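PDB 5JVK: T9SS C-terminal target domain-containing protein from Bacteroides cellulosilyticus, which probably hydrolyses O-glycosidic bonds in carbohydrates, as a member of glycoside hydrolase family 39. Local coordinates for residues A[102-107]-A[415-420]; A[97-102]-A[124-129]; A[267-272]-A[280-285]; A[222-227]-A[257-262]. All blocks are in the same frame, centred on the assembly; numbering follows the deposited sequence.

Contact 1 (A[102-107]-A[415-420])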
# COMPACT_ATOMS: atom_id res chain seq x y z
N ARG A 102 0.21 9.78 10.81
CA ARG A 102 0.20 8.74 9.78
C ARG A 102 1.37 8.90 8.79
O ARG A 102 1.73 10.03 8.46
CB ARG A 102 -1.09 8.76 8.99
CG ARG A 102 -2.30 8.27 9.76
CD ARG A 102 -3.52 8.28 8.86
NE ARG A 102 -3.89 9.65 8.50
CZ ARG A 102 -4.73 9.99 7.52
NH1 ARG A 102 -5.31 9.07 6.74
NH2 ARG A 102 -4.97 11.28 7.30
N PRO A 103 1.96 7.78 8.32
CA PRO A 103 3.00 7.86 7.30
C PRO A 103 2.55 8.53 6.00
O PRO A 103 1.63 8.06 5.34
CB PRO A 103 3.36 6.40 7.05
CG PRO A 103 3.06 5.73 8.34
CD PRO A 103 1.83 6.41 8.86
N LEU A 104 3.23 9.63 5.66
CA LEU A 104 2.96 10.41 4.45
C LEU A 104 3.46 9.73 3.17
O LEU A 104 3.08 10.16 2.08
CB LEU A 104 3.58 11.80 4.57
CG LEU A 104 3.06 12.68 5.72
CD1 LEU A 104 3.91 13.93 5.89
CD2 LEU A 104 1.60 13.06 5.52
N ASP A 105 4.30 8.70 3.32
CA ASP A 105 4.80 7.91 2.18
C ASP A 105 4.06 6.58 1.94
O ASP A 105 4.33 5.91 0.94
CB ASP A 105 6.32 7.67 2.30
CG ASP A 105 6.73 6.93 3.58
OD1 ASP A 105 5.90 6.74 4.49
OD2 ASP A 105 7.92 6.56 3.68
N MET A 106 3.15 6.20 2.84
CA MET A 106 2.36 4.98 2.66
C MET A 106 1.14 5.27 1.79
O MET A 106 0.28 6.06 2.16
CB MET A 106 1.90 4.39 4.00
CG MET A 106 2.96 3.57 4.72
SD MET A 106 2.38 2.68 6.17
CE MET A 106 1.17 1.56 5.46
N GLY A 107 1.08 4.61 0.63
CA GLY A 107 -0.08 4.66 -0.25
C GLY A 107 -0.62 3.27 -0.51
O GLY A 107 0.01 2.28 -0.15
N LEU A 415 6.08 3.39 12.47
CA LEU A 415 6.88 4.24 11.57
C LEU A 415 6.56 5.73 11.70
O LEU A 415 7.47 6.55 11.83
CB LEU A 415 6.68 3.85 10.09
CG LEU A 415 7.57 2.75 9.50
CD1 LEU A 415 7.02 2.30 8.15
CD2 LEU A 415 9.01 3.23 9.36
N LYS A 416 5.27 6.05 11.66
CA LYS A 416 4.79 7.43 11.64
C LYS A 416 5.56 8.22 10.56
O LYS A 416 5.58 7.80 9.40
CB LYS A 416 4.90 8.06 13.03
CG LYS A 416 4.14 7.36 14.14
CD LYS A 416 4.24 8.17 15.43
CE LYS A 416 3.45 7.57 16.57
NZ LYS A 416 4.18 6.45 17.22
N ASN A 417 6.21 9.33 10.93
CA ASN A 417 7.10 10.05 10.03
C ASN A 417 8.50 10.16 10.61
O ASN A 417 9.22 11.13 10.36
CB ASN A 417 6.49 11.42 9.74
CG ASN A 417 5.27 11.32 8.86
OD1 ASN A 417 4.14 11.52 9.30
ND2 ASN A 417 5.50 10.97 7.61
N TYR A 418 8.90 9.14 11.37
CA TYR A 418 10.24 9.07 11.95
C TYR A 418 11.27 8.80 10.86
O TYR A 418 10.99 8.07 9.90
CB TYR A 418 10.32 7.97 13.02
CG TYR A 418 9.48 8.20 14.26
CD1 TYR A 418 9.53 9.41 14.95
CD2 TYR A 418 8.65 7.19 14.76
CE1 TYR A 418 8.77 9.61 16.10
CE2 TYR A 418 7.90 7.38 15.91
CZ TYR A 418 7.96 8.59 16.58
OH TYR A 418 7.21 8.79 17.71
N THR A 419 12.45 9.39 11.00
CA THR A 419 13.54 9.19 10.04
C THR A 419 14.51 8.11 10.54
O THR A 419 14.61 7.85 11.74
CB THR A 419 14.30 10.50 9.79
OG1 THR A 419 14.82 11.01 11.02
CG2 THR A 419 13.38 11.54 9.16
N PHE A 420 15.21 7.50 9.59
CA PHE A 420 16.13 6.41 9.88
C PHE A 420 17.37 6.91 10.63
O PHE A 420 17.96 7.91 10.24
CB PHE A 420 16.54 5.70 8.59
CG PHE A 420 17.61 4.67 8.77
CD1 PHE A 420 17.34 3.47 9.42
CD2 PHE A 420 18.91 4.90 8.30
CE1 PHE A 420 18.33 2.52 9.59
CE2 PHE A 420 19.90 3.96 8.47
CZ PHE A 420 19.61 2.76 9.11
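The flat amide of Asn417 lies against the backbone turn at Arg102 and Leu104. Its carbon, Asn417 CG, is 3.8 Å from Arg102 O and 4.1 Å from Leu104 CG. The Asn417 and Leu104 side chains cross at about a right angle. The setting is the closing seam of a (beta/alpha)8 barrel. Residues 102-107 lead into its first strand, 106-109. Residues 415-420 leave its last helix, 403-415, for the antiparallel sheet that follows. Lys416 breaks the helix with a positive phi. Asn417 CG stands beside its own backbone N (chi1 -71°), and this brings the amide across to the turn. An alanine in place of Asn417 would probably leave the Arg102 carbonyl and the Leu104 N-H without this polar neighbour and uncover one flank of Leu104. The Pro103 ring sits over the end of the helix. Its CG is 3.4 Å from Lys416 O and 4.4 Å from Leu415 CB. Lys416 O also takes a hydrogen bond from Arg365 NH2, and Arg365 pairs with Asp105 in a salt bridge. One residue of helix 350-366 therefore holds both segments. The Arg102 guanidinium has its strongest polar partner in Asp99, outside both segments. The closest backbone meeting is a CA-H...O contact, with Pro103 CA 3.3 Å from Lys416 O.

Contact 2 (A[97-102]-A[124-129])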
# COMPACT_ATOMS: atom_id res chain seq x y z
N ILE A 97 -4.23 5.17 15.27
CA ILE A 97 -3.19 6.11 14.83
C ILE A 97 -3.76 7.53 14.79
O ILE A 97 -4.84 7.75 14.25
CB ILE A 97 -2.63 5.73 13.43
CG1 ILE A 97 -2.30 4.24 13.35
CG2 ILE A 97 -1.37 6.54 13.12
CD1 ILE A 97 -1.97 3.75 11.96
N ILE A 98 -3.02 8.47 15.37
CA ILE A 98 -3.40 9.89 15.36
C ILE A 98 -3.25 10.41 13.93
O ILE A 98 -2.28 10.06 13.24
CB ILE A 98 -2.56 10.71 16.36
CG1 ILE A 98 -2.87 10.28 17.81
CG2 ILE A 98 -2.81 12.21 16.20
CD1 ILE A 98 -1.78 10.61 18.81
N ASP A 99 -4.19 11.25 13.50
CA ASP A 99 -4.31 11.69 12.09
C ASP A 99 -3.00 12.27 11.53
O ASP A 99 -2.52 11.83 10.48
CB ASP A 99 -5.46 12.71 11.96
CG ASP A 99 -6.12 12.68 10.58
OD1 ASP A 99 -5.43 12.92 9.57
OD2 ASP A 99 -7.35 12.43 10.52
N GLU A 100 -2.42 13.24 12.25
CA GLU A 100 -1.17 13.89 11.84
C GLU A 100 0.08 12.99 11.90
O GLU A 100 1.10 13.32 11.29
CB GLU A 100 -0.92 15.17 12.67
CG GLU A 100 -0.56 14.95 14.14
CD GLU A 100 -0.49 16.23 14.94
OE1 GLU A 100 0.18 17.19 14.49
OE2 GLU A 100 -1.09 16.29 16.04
N GLU A 101 0.00 11.89 12.65
CA GLU A 101 1.12 10.95 12.79
C GLU A 101 1.12 9.78 11.78
O GLU A 101 1.96 8.89 11.88
CB GLU A 101 1.15 10.40 14.22
CG GLU A 101 1.38 11.47 15.28
CD GLU A 101 1.63 10.90 16.66
OE1 GLU A 101 1.16 9.78 16.96
OE2 GLU A 101 2.31 11.58 17.46
N ARG A 102 0.21 9.78 10.81
CA ARG A 102 0.20 8.74 9.78
C ARG A 102 1.37 8.90 8.79
O ARG A 102 1.73 10.03 8.46
CB ARG A 102 -1.09 8.76 8.99
CG ARG A 102 -2.30 8.27 9.76
CD ARG A 102 -3.52 8.28 8.86
NE ARG A 102 -3.89 9.65 8.50
CZ ARG A 102 -4.73 9.99 7.52
NH1 ARG A 102 -5.31 9.07 6.74
NH2 ARG A 102 -4.97 11.28 7.30
N LEU A 124 -11.92 1.80 5.98
CA LEU A 124 -11.00 0.66 6.09
C LEU A 124 -9.58 1.01 5.62
O LEU A 124 -8.61 0.51 6.19
CB LEU A 124 -11.54 -0.55 5.31
CG LEU A 124 -12.83 -1.16 5.86
CD1 LEU A 124 -13.58 -1.96 4.80
CD2 LEU A 124 -12.54 -2.05 7.06
N ILE A 125 -9.47 1.85 4.59
CA ILE A 125 -8.17 2.37 4.14
C ILE A 125 -7.52 3.23 5.23
O ILE A 125 -6.31 3.13 5.45
CB ILE A 125 -8.28 3.17 2.81
CG1 ILE A 125 -8.65 2.22 1.66
CG2 ILE A 125 -6.97 3.89 2.48
CD1 ILE A 125 -9.27 2.91 0.46
N ARG A 126 -8.32 4.07 5.89
CA ARG A 126 -7.84 4.95 6.97
C ARG A 126 -7.24 4.16 8.15
O ARG A 126 -6.16 4.50 8.63
CB ARG A 126 -8.97 5.87 7.48
CG ARG A 126 -8.66 6.66 8.74
CD ARG A 126 -7.46 7.58 8.59
NE ARG A 126 -7.15 8.28 9.84
CZ ARG A 126 -6.55 7.74 10.90
NH1 ARG A 126 -6.15 6.46 10.91
NH2 ARG A 126 -6.33 8.49 11.98
N MET A 127 -7.95 3.13 8.60
CA MET A 127 -7.51 2.33 9.74
C MET A 127 -6.27 1.45 9.45
O MET A 127 -5.63 0.97 10.38
CB MET A 127 -8.66 1.46 10.28
CG MET A 127 -9.77 2.27 10.93
SD MET A 127 -11.06 1.25 11.68
CE MET A 127 -11.85 0.57 10.23
N ALA A 128 -5.97 1.24 8.16
CA ALA A 128 -4.71 0.60 7.75
C ALA A 128 -3.50 1.54 7.82
O ALA A 128 -2.36 1.08 7.71
CB ALA A 128 -4.85 0.03 6.35
N GLY A 129 -3.74 2.85 7.96
CA GLY A 129 -2.69 3.84 8.18
C GLY A 129 -2.25 4.61 6.94
O GLY A 129 -1.34 5.43 7.03
O HOH W 1 -6.60 4.99 13.38
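Arg126 NH2 donates a nearly straight hydrogen bond to Ile97 O, at 2.8 Å with an angle of 166° at the hydrogen. The acceptor lies at the edge of the guanidinium, in its plane. This ties helix 118-127, the first helix of the (beta/alpha)8 barrel, to the loop that enters the barrel from strand 83-94. A water extends the link. It accepts from Ile97 N at 3.0 Å and, weakly, from Arg126 NH1. The second arginine is held within its own loop. Arg102 NE bonds to Asp99 O at 3.2 Å, in the carbonyl plane and on a lone pair. Arg102 NH2 forms a salt bridge to Asp99 OD1 at 2.8 Å. Gly166 O and, weakly, Glu165 O also accept from the Arg102 guanidinium. Fixed in this way, it lies flat on Arg126, with the group centres 4.5 Å apart and the planes at 22°. The stack is offset. Arg102 CD sits over the centre of the Arg126 guanidinium, while Arg126 NE lies over the rim of the Arg102 group. A bend at chi2 (59°) turns the end of Arg126 toward the loop, where it meets the Arg102 guanidinium. The nearby Asp99 carboxylate probably eases the meeting of two positive charges. Farther out, Gly129 forms a Schellman motif after the helix, with a positive phi that favours glycine. A side chain there would also press on Ile97. As built, Ile97 CD1 rests 3.8 Å from Gly129 CA, and Arg102 CB lies 3.9 Å from Gly129 O.

Contact 3 (A[267-272]-A[280-285])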
# COMPACT_ATOMS: atom_id res chain seq x y z
N GLY A 267 16.21 1.65 -14.08
CA GLY A 267 16.20 2.89 -14.85
C GLY A 267 15.91 2.70 -16.33
O GLY A 267 16.38 3.48 -17.15
N ALA A 268 15.13 1.67 -16.66
CA ALA A 268 14.88 1.31 -18.06
C ALA A 268 14.03 2.34 -18.82
O ALA A 268 14.15 2.44 -20.04
CB ALA A 268 14.26 -0.07 -18.16
N PHE A 269 13.17 3.07 -18.11
CA PHE A 269 12.38 4.15 -18.71
C PHE A 269 13.11 5.49 -18.65
O PHE A 269 13.21 6.19 -19.66
CB PHE A 269 11.01 4.30 -18.04
CG PHE A 269 10.27 5.55 -18.45
CD1 PHE A 269 9.51 5.57 -19.62
CD2 PHE A 269 10.34 6.71 -17.68
CE1 PHE A 269 8.84 6.73 -20.01
CE2 PHE A 269 9.67 7.87 -18.07
CZ PHE A 269 8.92 7.88 -19.23
N ILE A 270 13.59 5.86 -17.47
CA ILE A 270 14.12 7.20 -17.22
C ILE A 270 15.46 7.47 -17.92
O ILE A 270 15.66 8.56 -18.45
CB ILE A 270 14.19 7.53 -15.70
CG1 ILE A 270 14.31 9.05 -15.46
CG2 ILE A 270 15.33 6.80 -15.01
CD1 ILE A 270 13.08 9.84 -15.84
N ILE A 271 16.36 6.48 -17.94
CA ILE A 271 17.71 6.68 -18.52
C ILE A 271 17.67 7.02 -20.03
O ILE A 271 18.36 7.95 -20.44
CB ILE A 271 18.66 5.49 -18.20
CG1 ILE A 271 18.96 5.44 -16.70
CG2 ILE A 271 19.97 5.59 -19.00
CD1 ILE A 271 19.69 4.19 -16.24
N PRO A 272 16.89 6.28 -20.84
CA PRO A 272 16.72 6.69 -22.25
C PRO A 272 16.14 8.10 -22.43
O PRO A 272 16.54 8.82 -23.35
CB PRO A 272 15.74 5.66 -22.81
CG PRO A 272 15.90 4.46 -21.95
CD PRO A 272 16.33 4.93 -20.59
N ASP A 280 13.43 17.85 -18.47
CA ASP A 280 12.55 18.99 -18.11
C ASP A 280 11.06 18.73 -18.28
O ASP A 280 10.24 19.45 -17.71
CB ASP A 280 12.91 20.24 -18.92
CG ASP A 280 14.25 20.82 -18.54
OD1 ASP A 280 14.51 20.99 -17.32
OD2 ASP A 280 15.05 21.13 -19.45
N PHE A 281 10.69 17.71 -19.06
CA PHE A 281 9.28 17.45 -19.38
C PHE A 281 8.54 16.57 -18.36
O PHE A 281 7.44 16.08 -18.64
CB PHE A 281 9.18 16.89 -20.81
CG PHE A 281 9.74 17.82 -21.85
CD1 PHE A 281 8.97 18.88 -22.34
CD2 PHE A 281 11.04 17.67 -22.31
CE1 PHE A 281 9.49 19.76 -23.28
CE2 PHE A 281 11.56 18.55 -23.25
CZ PHE A 281 10.79 19.59 -23.74
N GLN A 282 9.14 16.38 -17.18
CA GLN A 282 8.46 15.79 -16.02
C GLN A 282 8.84 16.51 -14.73
O GLN A 282 9.86 17.20 -14.65
CB GLN A 282 8.83 14.32 -15.84
CG GLN A 282 9.00 13.50 -17.11
CD GLN A 282 10.43 13.14 -17.42
OE1 GLN A 282 11.34 13.98 -17.34
NE2 GLN A 282 10.65 11.89 -17.79
N ASP A 283 7.99 16.33 -13.72
CA ASP A 283 8.32 16.64 -12.33
C ASP A 283 8.83 15.39 -11.60
O ASP A 283 9.57 15.50 -10.62
CB ASP A 283 7.09 17.21 -11.61
CG ASP A 283 6.51 18.42 -12.32
OD1 ASP A 283 7.28 19.29 -12.76
OD2 ASP A 283 5.27 18.49 -12.45
N GLY A 284 8.43 14.22 -12.07
CA GLY A 284 8.93 12.95 -11.55
C GLY A 284 8.57 11.79 -12.46
O GLY A 284 7.88 11.98 -13.46
N TYR A 285 9.04 10.60 -12.11
CA TYR A 285 8.67 9.37 -12.81
C TYR A 285 8.29 8.28 -11.82
O TYR A 285 8.57 8.40 -10.63
CB TYR A 285 9.79 8.89 -13.75
CG TYR A 285 11.04 8.37 -13.07
CD1 TYR A 285 11.23 6.99 -12.86
CD2 TYR A 285 12.04 9.24 -12.65
CE1 TYR A 285 12.38 6.51 -12.25
CE2 TYR A 285 13.19 8.77 -12.03
CZ TYR A 285 13.36 7.41 -11.83
OH TYR A 285 14.50 6.95 -11.22
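Gln282 points its side chain at Phe269 and Ile270, just ahead of barrel strand 284-287. The contact belongs to the beta-alpha-beta unit of strand 252-255, helix 270-275 and strand 284-287 in the (beta/alpha)8 barrel. The amide end of Gln282 reaches Ile270 CD1 and the CE2 side of the Phe269 ring. Amide and ring planes stand 63° apart. Asp283, which follows, is paired with Lys245 of helix 229-247. Gly284 starts the strand and bonds through its backbone to strand 252-255. Tyr285 then turns back to the helix. Its CG lies between the backbone N and the carbonyl carbon (chi1 69°), and the ring presents one face to Ile270. Ile270 CB sits over the middle of that face, 3.8 Å from the Tyr285 ring centroid, in a CH-pi contact. An alanine at Tyr285 would probably open a gap under Ile270 and leave its branches without that flat surface. Phe269 packs more loosely, with CE2 4.4 Å from Tyr285 CB, and meets Tyr233 edge-to-face. The two Ile270 branches reach different parts of the tyrosine: CG2 is 3.8 Å from Tyr285 CZ, and CD1 is 3.4 Å from Tyr285 CD2.

Contact 4 (A[222-227]-A[257-262])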
# COMPACT_ATOMS: atom_id res chain seq x y z
N ASN A 222 -0.60 3.97 -17.46
CA ASN A 222 -0.24 2.83 -16.62
C ASN A 222 0.47 1.76 -17.44
O ASN A 222 -0.12 1.15 -18.34
CB ASN A 222 -1.48 2.23 -15.97
CG ASN A 222 -1.15 1.07 -15.05
OD1 ASN A 222 -0.62 1.27 -13.96
ND2 ASN A 222 -1.44 -0.14 -15.49
N GLU A 223 1.75 1.53 -17.12
CA GLU A 223 2.58 0.50 -17.76
C GLU A 223 2.58 0.52 -19.30
O GLU A 223 2.18 -0.47 -19.93
CB GLU A 223 2.19 -0.88 -17.23
CG GLU A 223 2.32 -1.01 -15.72
CD GLU A 223 2.20 -2.44 -15.22
OE1 GLU A 223 1.63 -3.29 -15.94
OE2 GLU A 223 2.67 -2.71 -14.10
N PRO A 224 3.02 1.64 -19.91
CA PRO A 224 3.19 1.71 -21.36
C PRO A 224 4.47 1.01 -21.82
O PRO A 224 5.41 1.66 -22.28
CB PRO A 224 3.23 3.22 -21.62
CG PRO A 224 3.86 3.77 -20.39
CD PRO A 224 3.25 2.95 -19.28
N ASN A 225 4.49 -0.32 -21.71
CA ASN A 225 5.64 -1.14 -22.10
C ASN A 225 5.72 -1.22 -23.63
O ASN A 225 6.81 -1.17 -24.21
CB ASN A 225 5.52 -2.54 -21.50
CG ASN A 225 5.65 -2.54 -19.99
OD1 ASN A 225 4.70 -2.85 -19.27
ND2 ASN A 225 6.83 -2.19 -19.50
N TYR A 226 4.56 -1.38 -24.26
CA TYR A 226 4.37 -1.21 -25.71
C TYR A 226 4.95 0.10 -26.31
O TYR A 226 5.40 0.09 -27.46
CB TYR A 226 2.89 -1.35 -26.10
CG TYR A 226 1.88 -0.77 -25.11
CD1 TYR A 226 1.64 0.60 -25.05
CD2 TYR A 226 1.17 -1.61 -24.24
CE1 TYR A 226 0.73 1.12 -24.14
CE2 TYR A 226 0.26 -1.09 -23.33
CZ TYR A 226 0.04 0.27 -23.29
OH TYR A 226 -0.86 0.79 -22.39
N ALA A 227 4.94 1.19 -25.54
CA ALA A 227 5.48 2.48 -25.99
C ALA A 227 6.97 2.63 -25.65
O ALA A 227 7.36 2.48 -24.49
CB ALA A 227 4.70 3.62 -25.37
N GLY A 257 5.00 5.53 -15.69
CA GLY A 257 3.87 4.65 -15.42
C GLY A 257 4.28 3.25 -15.01
O GLY A 257 3.50 2.31 -15.18
N GLY A 258 5.49 3.12 -14.47
CA GLY A 258 6.07 1.81 -14.19
C GLY A 258 6.37 0.98 -15.42
O GLY A 258 6.23 -0.24 -15.38
N SER A 259 6.78 1.63 -16.50
CA SER A 259 7.18 0.94 -17.73
C SER A 259 8.69 0.68 -17.70
O SER A 259 9.38 1.11 -16.76
CB SER A 259 6.79 1.76 -18.98
OG SER A 259 7.35 3.06 -18.94
N GLY A 260 9.20 -0.02 -18.71
CA GLY A 260 10.58 -0.50 -18.72
C GLY A 260 10.71 -1.89 -18.11
O GLY A 260 9.81 -2.35 -17.39
N ALA A 261 11.83 -2.54 -18.39
CA ALA A 261 12.14 -3.89 -17.88
C ALA A 261 11.95 -3.99 -16.36
O ALA A 261 12.46 -3.16 -15.62
CB ALA A 261 13.56 -4.28 -18.26
N GLY A 262 11.20 -5.00 -15.92
CA GLY A 262 10.88 -5.21 -14.50
C GLY A 262 10.09 -4.09 -13.82
O GLY A 262 10.05 -4.02 -12.59
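Glu223 runs alongside the glycine-rich backbone of 257-260. Its CB is 4.0 Å from Gly257 O. The next atom, Glu223 CG, comes closer, at 3.6 Å from Gly257 O and 4.0 Å from Gly258 O. Beyond CG the chain is extended (chi2 -169°), which carries the carboxylate past this loop. At the tip OE2 bonds to His288 ND1, and the side chain also touches Glu340. The backbone of Glu223 is fixed too: Glu223 N donates to Gly257 O at 2.7 Å. Gly257 has a positive phi, and a CB there would press on Pro224 CD. Pro224 centres an inverse gamma turn, closed by a weak bond from Asn225 N to Glu223 O. Its ring packs on the serine, with Pro224 CD 3.7 Å from Ser259 CB. The Ser259 hydroxyl bonds to Gly256 O. Asn222 is held by Arg134 and lies near a bound glycerol, probably from the crystallisation liquor. These loops follow barrel strands 217-220 and 252-255, the fourth and fifth. An Asn-Glu pair after the fourth strand, facing a glutamate on the seventh, is the hallmark of clan GH-A active sites, consistent with Glu223 as the acid/base.

All four contacts belong to the barrel or its entry and exit. Contacts 1 and 2 share Arg102 and touch each other. They join the start of the barrel to its last and first helices, and both are partly buried. Contact 1 relies on backbone, proline and amide; contact 2 is strongly polar, with paired arginines. Contacts 3 and 4 lie about 12 Å apart between centres and meet through Phe269 and Ser259. Contact 3 is wholly buried and mainly apolar. Contact 4 is partly buried and mostly backbone, at the probable catalytic end. Contacts 2 and 4 lie on opposite sides of the chain's centre, about 31 Å apart between centres.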